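Branched-chain alpha-ketoacid decarboxylase (Lactococcus lactis, PDB 2VBF) probably decarboxylates branched-chain and aromatic alpha-keto acids to aldehydes, using thiamine diphosphate and a magnesium ion as cofactors. Local coordinates at residues K290-S295 with I356-Q361; L284-L289 with Q361-Q366. All coordinates share one frame; numbering follows the deposited sequence.

Interaction 1 of 2, residues K290-S295 with I356-Q361; sequences KNFVES and IEYEGQ
With both CG atoms placed opposite the main-chain nitrogen, at chi1 -167° for Phe292 and 180° for Tyr358, the two aromatic side chains reach toward each other from opposite directions, and the edge of the Phe292 ring comes up to the Tyr358 hydroxyl. Phe292 CZ lies 3.7 Å from the Tyr358 OH. Its neighbour on the ring, Phe292 CE1, comes to 3.4 Å from the carbonyl O of Gln361. Both oxygens sit near the plane of the phenyl ring, where the C-H groups point, so the partially positive rim of the ring faces two partially negative atoms. The carbon skeletons of the rings barely meet, Phe292 CZ and Tyr358 CZ being 4.5 Å apart, and no hydrogen bond crosses between 290-295 and 356-361. The buried area between the segments, 78 Å², comes from Phe292, Tyr358 and Gln361.

The two oxygens are themselves joined. Tyr358 OH donates to Gln361 O over 2.6 Å. It arrives in the carbonyl plane on a lone pair, with a C=O...donor angle of 141°. This bond ties the Tyr358 side chain to the backbone three residues on, and Gly360 N stands 3.4 Å above the plane of the Tyr358 ring, over its centre. In the fold, helix 287-295 belongs to the central domain of this thiamine diphosphate enzyme and leads into strand 298-302 of its mixed sheet, while 356-361 runs in the long loop between helices 343-348 and 379-389. Pro258 touches both aromatic side chains, and Lys230 makes a cation-pi contact with Phe292.

On the helix itself, Ser295 folds its hydroxyl back, its OG lying 2.7 Å from Asn291 O; the same OG is also hydrogen-bonded to Lys230.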
ATOM      1  N   LYS A 290     -38.549  -7.530   0.862  1.00 19.62           N
ATOM      2  CA  LYS A 290     -38.561  -7.017   2.225  1.00 20.01           C
ATOM      3  C   LYS A 290     -39.702  -7.610   3.047  1.00 17.95           C
ATOM      4  O   LYS A 290     -39.497  -8.151   4.121  1.00 14.23           O
ATOM      5  CB  LYS A 290     -38.706  -5.503   2.187  1.00 21.08           C
ATOM      6  CG  LYS A 290     -38.441  -4.840   3.504  1.00 23.33           C
ATOM      7  CD  LYS A 290     -38.160  -3.361   3.297  1.00 25.63           C
ATOM      8  CE  LYS A 290     -39.392  -2.485   3.423  1.00 29.15           C
ATOM      9  NZ  LYS A 290     -40.671  -3.164   3.135  1.00 32.99           N
ATOM     10  N   ASN A 291     -40.910  -7.535   2.512  1.00 19.07           N
ATOM     11  CA  ASN A 291     -42.072  -8.067   3.204  1.00 18.63           C
ATOM     12  C   ASN A 291     -41.993  -9.573   3.470  1.00 17.18           C
ATOM     13  O   ASN A 291     -42.418 -10.036   4.529  1.00 17.75           O
ATOM     14  CB  ASN A 291     -43.333  -7.768   2.399  1.00 19.26           C
ATOM     15  CG  ASN A 291     -43.675  -6.285   2.361  1.00 20.54           C
ATOM     16  OD1 ASN A 291     -43.187  -5.489   3.177  1.00 20.98           O
ATOM     17  ND2 ASN A 291     -44.525  -5.908   1.409  1.00 20.76           N
ATOM     18  N   PHE A 292     -41.448 -10.323   2.511  1.00 16.36           N
ATOM     19  CA  PHE A 292     -41.344 -11.766   2.619  1.00 17.86           C
ATOM     20  C   PHE A 292     -40.371 -12.126   3.736  1.00 16.42           C
ATOM     21  O   PHE A 292     -40.712 -12.868   4.669  1.00 17.80           O
ATOM     22  CB  PHE A 292     -40.877 -12.376   1.284  1.00 17.46           C
ATOM     23  CG  PHE A 292     -41.040 -13.875   1.213  1.00 17.74           C
ATOM     24  CD1 PHE A 292     -42.069 -14.437   0.469  1.00 19.06           C
ATOM     25  CD2 PHE A 292     -40.163 -14.725   1.881  1.00 17.57           C
ATOM     26  CE1 PHE A 292     -42.231 -15.812   0.399  1.00 17.65           C
ATOM     27  CE2 PHE A 292     -40.331 -16.106   1.833  1.00 17.57           C
ATOM     28  CZ  PHE A 292     -41.370 -16.652   1.080  1.00 19.22           C
ATOM     29  N   VAL A 293     -39.155 -11.591   3.639  1.00 17.08           N
ATOM     30  CA  VAL A 293     -38.110 -11.875   4.623  1.00 16.64           C
ATOM     31  C   VAL A 293     -38.547 -11.511   6.038  1.00 16.26           C
ATOM     32  O   VAL A 293     -38.363 -12.292   6.956  1.00 16.40           O
ATOM     33  CB  VAL A 293     -36.793 -11.138   4.306  1.00 15.68           C
ATOM     34  CG1 VAL A 293     -35.756 -11.378   5.436  1.00 16.49           C
ATOM     35  CG2 VAL A 293     -36.250 -11.590   2.957  1.00 15.84           C
ATOM     36  N   GLU A 294     -39.144 -10.333   6.191  1.00 16.46           N
ATOM     37  CA  GLU A 294     -39.503  -9.791   7.504  1.00 18.10           C
ATOM     38  C   GLU A 294     -40.813 -10.352   8.084  1.00 18.15           C
ATOM     39  O   GLU A 294     -41.138 -10.099   9.255  1.00 20.37           O
ATOM     40  CB  GLU A 294     -39.536  -8.257   7.430  1.00 17.49           C
ATOM     41  CG  GLU A 294     -38.171  -7.676   7.031  1.00 17.57           C
ATOM     42  CD  GLU A 294     -38.140  -6.164   6.907  1.00 18.89           C
ATOM     43  OE1 GLU A 294     -39.201  -5.510   7.058  1.00 18.69           O
ATOM     44  OE2 GLU A 294     -37.036  -5.633   6.662  1.00 17.22           O
ATOM     45  N   SER A 295     -41.562 -11.097   7.273  1.00 18.85           N
ATOM     46  CA  SER A 295     -42.747 -11.837   7.748  1.00 18.99           C
ATOM     47  C   SER A 295     -42.520 -13.359   7.892  1.00 18.29           C
ATOM     48  O   SER A 295     -43.414 -14.084   8.359  1.00 19.26           O
ATOM     49  CB  SER A 295     -43.935 -11.575   6.818  1.00 17.82           C
ATOM     50  OG  SER A 295     -43.752 -12.168   5.547  1.00 19.55           O
ATOM     51  N   ILE A 356     -37.879 -32.326   3.813  1.00 20.53           N
ATOM     52  CA  ILE A 356     -38.157 -30.893   3.848  1.00 21.01           C
ATOM     53  C   ILE A 356     -38.546 -30.431   2.453  1.00 20.74           C
ATOM     54  O   ILE A 356     -37.767 -30.573   1.505  1.00 20.85           O
ATOM     55  CB  ILE A 356     -36.949 -30.067   4.360  1.00 21.14           C
ATOM     56  CG1 ILE A 356     -36.558 -30.507   5.776  1.00 22.24           C
ATOM     57  CG2 ILE A 356     -37.292 -28.581   4.343  1.00 20.59           C
ATOM     58  CD1 ILE A 356     -35.172 -30.071   6.212  1.00 22.21           C
ATOM     59  N   GLU A 357     -39.749 -29.877   2.331  1.00 20.43           N
ATOM     60  CA  GLU A 357     -40.246 -29.395   1.057  1.00 21.58           C
ATOM     61  C   GLU A 357     -41.167 -28.191   1.256  1.00 22.65           C
ATOM     62  O   GLU A 357     -42.276 -28.320   1.782  1.00 21.93           O
ATOM     63  CB  GLU A 357     -40.972 -30.517   0.308  1.00 22.45           C
ATOM     64  CG  GLU A 357     -41.334 -30.158  -1.122  1.00 23.49           C
ATOM     65  CD  GLU A 357     -42.139 -31.244  -1.823  1.00 25.63           C
ATOM     66  OE1 GLU A 357     -42.085 -32.424  -1.396  1.00 28.60           O
ATOM     67  OE2 GLU A 357     -42.827 -30.900  -2.808  1.00 29.29           O
ATOM     68  N   TYR A 358     -40.691 -27.015   0.851  1.00 20.57           N
ATOM     69  CA  TYR A 358     -41.504 -25.804   0.877  1.00 21.96           C
ATOM     70  C   TYR A 358     -42.567 -25.878  -0.224  1.00 22.61           C
ATOM     71  O   TYR A 358     -42.239 -26.123  -1.382  1.00 23.08           O
ATOM     72  CB  TYR A 358     -40.635 -24.567   0.673  1.00 19.98           C
ATOM     73  CG  TYR A 358     -41.408 -23.272   0.677  1.00 18.57           C
ATOM     74  CD1 TYR A 358     -42.021 -22.801   1.838  1.00 19.30           C
ATOM     75  CD2 TYR A 358     -41.527 -22.513  -0.477  1.00 18.63           C
ATOM     76  CE1 TYR A 358     -42.734 -21.611   1.840  1.00 18.08           C
ATOM     77  CE2 TYR A 358     -42.231 -21.328  -0.483  1.00 19.27           C
ATOM     78  CZ  TYR A 358     -42.826 -20.878   0.675  1.00 19.10           C
ATOM     79  OH  TYR A 358     -43.515 -19.686   0.626  1.00 19.20           O
ATOM     80  N   GLU A 359     -43.828 -25.643   0.141  1.00 23.88           N
ATOM     81  CA  GLU A 359     -44.953 -25.753  -0.792  1.00 25.72           C
ATOM     82  C   GLU A 359     -45.664 -24.418  -1.060  1.00 25.42           C
ATOM     83  O   GLU A 359     -46.710 -24.389  -1.705  1.00 26.52           O
ATOM     84  CB  GLU A 359     -45.968 -26.771  -0.247  1.00 27.35           C
ATOM     85  CG  GLU A 359     -45.402 -28.174  -0.075  1.00 29.31           C
ATOM     86  CD  GLU A 359     -46.410 -29.142   0.535  1.00 30.61           C
ATOM     87  OE1 GLU A 359     -46.682 -29.048   1.753  1.00 34.76           O
ATOM     88  OE2 GLU A 359     -46.926 -30.002  -0.209  1.00 35.68           O
ATOM     89  N   GLY A 360     -45.111 -23.322  -0.558  1.00 23.78           N
ATOM     90  CA  GLY A 360     -45.704 -22.013  -0.733  1.00 24.47           C
ATOM     91  C   GLY A 360     -45.157 -21.320  -1.957  1.00 23.30           C
ATOM     92  O   GLY A 360     -44.521 -21.935  -2.809  1.00 23.28           O
ATOM     93  N   GLN A 361     -45.418 -20.022  -2.023  1.00 24.55           N
ATOM     94  CA  GLN A 361     -45.014 -19.197  -3.140  1.00 26.14           C
ATOM     95  C   GLN A 361     -43.777 -18.400  -2.757  1.00 25.08           C
ATOM     96  O   GLN A 361     -43.381 -18.360  -1.591  1.00 23.50           O
ATOM     97  CB  GLN A 361     -46.143 -18.237  -3.520  1.00 28.69           C
ATOM     98  CG  GLN A 361     -47.405 -18.927  -4.031  1.00 32.44           C
ATOM     99  CD  GLN A 361     -47.135 -19.797  -5.245  1.00 35.88           C
ATOM    100  OE1 GLN A 361     -47.265 -21.026  -5.185  1.00 38.97           O
ATOM    101  NE2 GLN A 361     -46.729 -19.168  -6.348  1.00 37.28           N
TER

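Interaction 2 of 2, residues L284-L289 with Q361-Q366; sequences LSEISL and QYIDKQ
Ile363 lays its side chain against the first turn of helix 287-295, and its CD1 does most of the touching, 3.4 Å from Ser288 OG. The same methyl lies 3.8 Å from Leu289 CB. The methyl on the CB branch, Ile363 CG2, faces the backbone, 3.7 Å from Ser288 O. Ile363 holds CG1 between its own N and carbonyl carbon (chi1 62°), which carries CD1 across the Ser288 hydroxyl to the Leu289 backbone.

A second shell fixes that hydroxyl. Ser288 OG donates to Glu286 OE1 over 2.6 Å on the syn lone pair, and OE1 also accepts from Leu289 N. Glu286 OE2 takes Ser288 N at 2.9 Å. Both amides approach from above the carboxylate plane, by 50° and 55° respectively. Glu286 is thus the N-cap of the helix, its chain bent at chi2 so that the carboxylate folds back over the first turn. A water donates to Ser288 OG at 2.9 Å. Its other bond, to Asp364 O, is unusually short at 2.5 Å, so this bridge between the segments is less certain. Farther out, Leu277 of strand 276-279 touches both Leu289 and Ile363.

Three hydrogen bonds to the capping carboxylate fix its orientation, and its negative charge, set at the helix N-terminus, is probably stabilised there; the Ile363 methyl packs against this polar cap without bonding to it, with Leu289 CB as its apolar partner.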
ATOM      1  N   LEU A 284     -33.930  -0.627   2.120  1.00 20.45           N
ATOM      2  CA  LEU A 284     -33.667  -0.389   0.699  1.00 21.05           C
ATOM      3  C   LEU A 284     -33.950  -1.611  -0.189  1.00 19.77           C
ATOM      4  O   LEU A 284     -33.736  -1.555  -1.400  1.00 20.04           O
ATOM      5  CB  LEU A 284     -32.219   0.064   0.494  1.00 22.37           C
ATOM      6  CG  LEU A 284     -31.776   1.319   1.262  1.00 23.56           C
ATOM      7  CD1 LEU A 284     -30.346   1.684   0.889  1.00 23.90           C
ATOM      8  CD2 LEU A 284     -32.703   2.488   1.007  1.00 24.91           C
ATOM      9  N   SER A 285     -34.421  -2.702   0.408  1.00 20.11           N
ATOM     10  CA  SER A 285     -34.811  -3.890  -0.344  1.00 19.18           C
ATOM     11  C   SER A 285     -36.009  -3.600  -1.239  1.00 19.22           C
ATOM     12  O   SER A 285     -36.830  -2.741  -0.931  1.00 19.28           O
ATOM     13  CB  SER A 285     -35.204  -5.029   0.595  1.00 18.35           C
ATOM     14  OG  SER A 285     -34.200  -5.321   1.539  1.00 17.66           O
ATOM     15  N   GLU A 286     -36.113  -4.338  -2.335  1.00 20.17           N
ATOM     16  CA  GLU A 286     -37.352  -4.363  -3.108  1.00 20.35           C
ATOM     17  C   GLU A 286     -38.492  -4.733  -2.147  1.00 20.74           C
ATOM     18  O   GLU A 286     -38.315  -5.581  -1.265  1.00 19.23           O
ATOM     19  CB  GLU A 286     -37.230  -5.355  -4.260  1.00 21.38           C
ATOM     20  CG  GLU A 286     -38.390  -5.342  -5.240  1.00 24.36           C
ATOM     21  CD  GLU A 286     -39.517  -6.269  -4.845  1.00 27.37           C
ATOM     22  OE1 GLU A 286     -39.226  -7.430  -4.456  1.00 31.26           O
ATOM     23  OE2 GLU A 286     -40.691  -5.838  -4.940  1.00 30.38           O
ATOM     24  N   ILE A 287     -39.644  -4.082  -2.303  1.00 22.36           N
ATOM     25  CA  ILE A 287     -40.737  -4.177  -1.323  1.00 21.98           C
ATOM     26  C   ILE A 287     -41.270  -5.609  -1.097  1.00 21.01           C
ATOM     27  O   ILE A 287     -41.410  -6.044   0.056  1.00 19.42           O
ATOM     28  CB  ILE A 287     -41.892  -3.168  -1.654  1.00 24.45           C
ATOM     29  CG1 ILE A 287     -42.909  -3.089  -0.520  1.00 26.23           C
ATOM     30  CG2 ILE A 287     -42.552  -3.485  -2.992  1.00 26.87           C
ATOM     31  CD1 ILE A 287     -42.353  -2.477   0.730  1.00 26.20           C
ATOM     32  N   SER A 288     -41.548  -6.356  -2.167  1.00 20.55           N
ATOM     33  CA  SER A 288     -42.038  -7.733  -1.975  1.00 20.74           C
ATOM     34  C   SER A 288     -41.007  -8.611  -1.260  1.00 20.35           C
ATOM     35  O   SER A 288     -41.374  -9.419  -0.414  1.00 19.42           O
ATOM     36  CB  SER A 288     -42.493  -8.382  -3.282  1.00 22.45           C
ATOM     37  OG  SER A 288     -41.405  -8.720  -4.120  1.00 27.07           O
ATOM     38  N   LEU A 289     -39.725  -8.449  -1.598  1.00 18.89           N
ATOM     39  CA  LEU A 289     -38.653  -9.181  -0.914  1.00 18.39           C
ATOM     40  C   LEU A 289     -38.581  -8.828   0.577  1.00 17.58           C
ATOM     41  O   LEU A 289     -38.552  -9.706   1.437  1.00 17.98           O
ATOM     42  CB  LEU A 289     -37.306  -8.904  -1.599  1.00 16.85           C
ATOM     43  CG  LEU A 289     -36.129  -9.744  -1.098  1.00 19.13           C
ATOM     44  CD1 LEU A 289     -35.079  -9.937  -2.184  1.00 19.56           C
ATOM     45  CD2 LEU A 289     -35.518  -9.116   0.128  1.00 20.83           C
ATOM     46  N   GLN A 361     -45.418 -20.022  -2.023  1.00 24.55           N
ATOM     47  CA  GLN A 361     -45.014 -19.197  -3.140  1.00 26.14           C
ATOM     48  C   GLN A 361     -43.777 -18.400  -2.757  1.00 25.08           C
ATOM     49  O   GLN A 361     -43.381 -18.360  -1.591  1.00 23.50           O
ATOM     50  CB  GLN A 361     -46.143 -18.237  -3.520  1.00 28.69           C
ATOM     51  CG  GLN A 361     -47.405 -18.927  -4.031  1.00 32.44           C
ATOM     52  CD  GLN A 361     -47.135 -19.797  -5.245  1.00 35.88           C
ATOM     53  OE1 GLN A 361     -47.265 -21.026  -5.185  1.00 38.97           O
ATOM     54  NE2 GLN A 361     -46.729 -19.168  -6.348  1.00 37.28           N
ATOM     55  N   TYR A 362     -43.166 -17.784  -3.760  1.00 24.65           N
ATOM     56  CA  TYR A 362     -42.034 -16.894  -3.539  1.00 24.74           C
ATOM     57  C   TYR A 362     -42.566 -15.480  -3.788  1.00 25.89           C
ATOM     58  O   TYR A 362     -43.631 -15.134  -3.283  1.00 25.42           O
ATOM     59  CB  TYR A 362     -40.878 -17.298  -4.460  1.00 22.10           C
ATOM     60  CG  TYR A 362     -40.522 -18.766  -4.311  1.00 21.29           C
ATOM     61  CD1 TYR A 362     -40.089 -19.277  -3.087  1.00 20.46           C
ATOM     62  CD2 TYR A 362     -40.640 -19.648  -5.384  1.00 20.76           C
ATOM     63  CE1 TYR A 362     -39.773 -20.615  -2.935  1.00 19.60           C
ATOM     64  CE2 TYR A 362     -40.320 -20.993  -5.246  1.00 21.34           C
ATOM     65  CZ  TYR A 362     -39.892 -21.472  -4.018  1.00 20.61           C
ATOM     66  OH  TYR A 362     -39.574 -22.803  -3.884  1.00 21.50           O
ATOM     67  N   ILE A 363     -41.824 -14.660  -4.521  1.00 26.71           N
ATOM     68  CA  ILE A 363     -42.294 -13.341  -4.905  1.00 29.21           C
ATOM     69  C   ILE A 363     -42.219 -13.231  -6.414  1.00 31.55           C
ATOM     70  O   ILE A 363     -41.432 -13.939  -7.048  1.00 32.66           O
ATOM     71  CB  ILE A 363     -41.451 -12.235  -4.218  1.00 28.61           C
ATOM     72  CG1 ILE A 363     -39.981 -12.298  -4.648  1.00 28.28           C
ATOM     73  CG2 ILE A 363     -41.562 -12.342  -2.698  1.00 27.52           C
ATOM     74  CD1 ILE A 363     -39.128 -11.221  -3.996  1.00 28.31           C
ATOM     75  N   ASP A 364     -43.039 -12.354  -6.985  1.00 34.67           N
ATOM     76  CA  ASP A 364     -43.095 -12.206  -8.434  1.00 37.44           C
ATOM     77  C   ASP A 364     -41.750 -11.708  -8.934  1.00 38.91           C
ATOM     78  O   ASP A 364     -41.225 -10.710  -8.440  1.00 39.31           O
ATOM     79  CB  ASP A 364     -44.207 -11.235  -8.853  1.00 39.27           C
ATOM     80  CG  ASP A 364     -45.607 -11.760  -8.533  1.00 41.58           C
ATOM     81  OD1 ASP A 364     -45.730 -12.888  -8.001  1.00 44.53           O
ATOM     82  OD2 ASP A 364     -46.590 -11.037  -8.817  1.00 44.84           O
ATOM     83  N   LYS A 365     -41.181 -12.432  -9.888  1.00 40.83           N
ATOM     84  CA  LYS A 365     -39.947 -12.007 -10.528  1.00 42.37           C
ATOM     85  C   LYS A 365     -40.289 -11.079 -11.687  1.00 43.37           C
ATOM     86  O   LYS A 365     -41.136 -11.403 -12.524  1.00 43.87           O
ATOM     87  CB  LYS A 365     -39.132 -13.209 -11.023  1.00 43.18           C
ATOM     88  CG  LYS A 365     -38.199 -13.800  -9.958  1.00 43.63           C
ATOM     89  CD  LYS A 365     -36.814 -14.126 -10.523  1.00 43.54           C
ATOM     90  CE  LYS A 365     -35.803 -14.396  -9.416  1.00 43.54           C
ATOM     91  NZ  LYS A 365     -36.103 -15.633  -8.647  1.00 43.79           N
ATOM     92  N   GLN A 366     -39.639  -9.918 -11.716  1.00 44.46           N
ATOM     93  CA  GLN A 366     -39.819  -8.962 -12.802  1.00 44.69           C
ATOM     94  C   GLN A 366     -39.154  -9.492 -14.073  1.00 44.58           C
ATOM     95  O   GLN A 366     -38.082 -10.109 -14.020  1.00 44.31           O
ATOM     96  CB  GLN A 366     -39.231  -7.602 -12.424  1.00 45.43           C
ATOM     97  CG  GLN A 366     -39.627  -6.468 -13.358  1.00 46.39           C
ATOM     98  CD  GLN A 366     -39.193  -5.105 -12.845  1.00 47.08           C
ATOM     99  OE1 GLN A 366     -38.345  -4.999 -11.955  1.00 50.15           O
ATOM    100  NE2 GLN A 366     -39.777  -4.053 -13.405  1.00 49.01           N
TER
HETATM  101  O   HOH W   1     -41.640  -8.730  -7.037  1.00 41.60           O

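Interactions 1 and 2 place consecutive parts of one loop along helix 287-295, with Gln361 common to both and their centres about 11 Å apart. In sequence, 290-295 and 356-361 fall between the outer segments 284-289 and 361-366, so the chain pairs in nested order. The contacts join directly through Phe292, whose CD1 lies 3.8 Å from Ile363 CG2 and whose CE1 lies 4.0 Å from Tyr362 O; Lys290 CB also packs on Ser285 CB at 3.9 Å. Both lie away from the thiamine diphosphate and magnesium sites and on the same side of the chain's centre, their own centres about 29 Å and 27 Å from it.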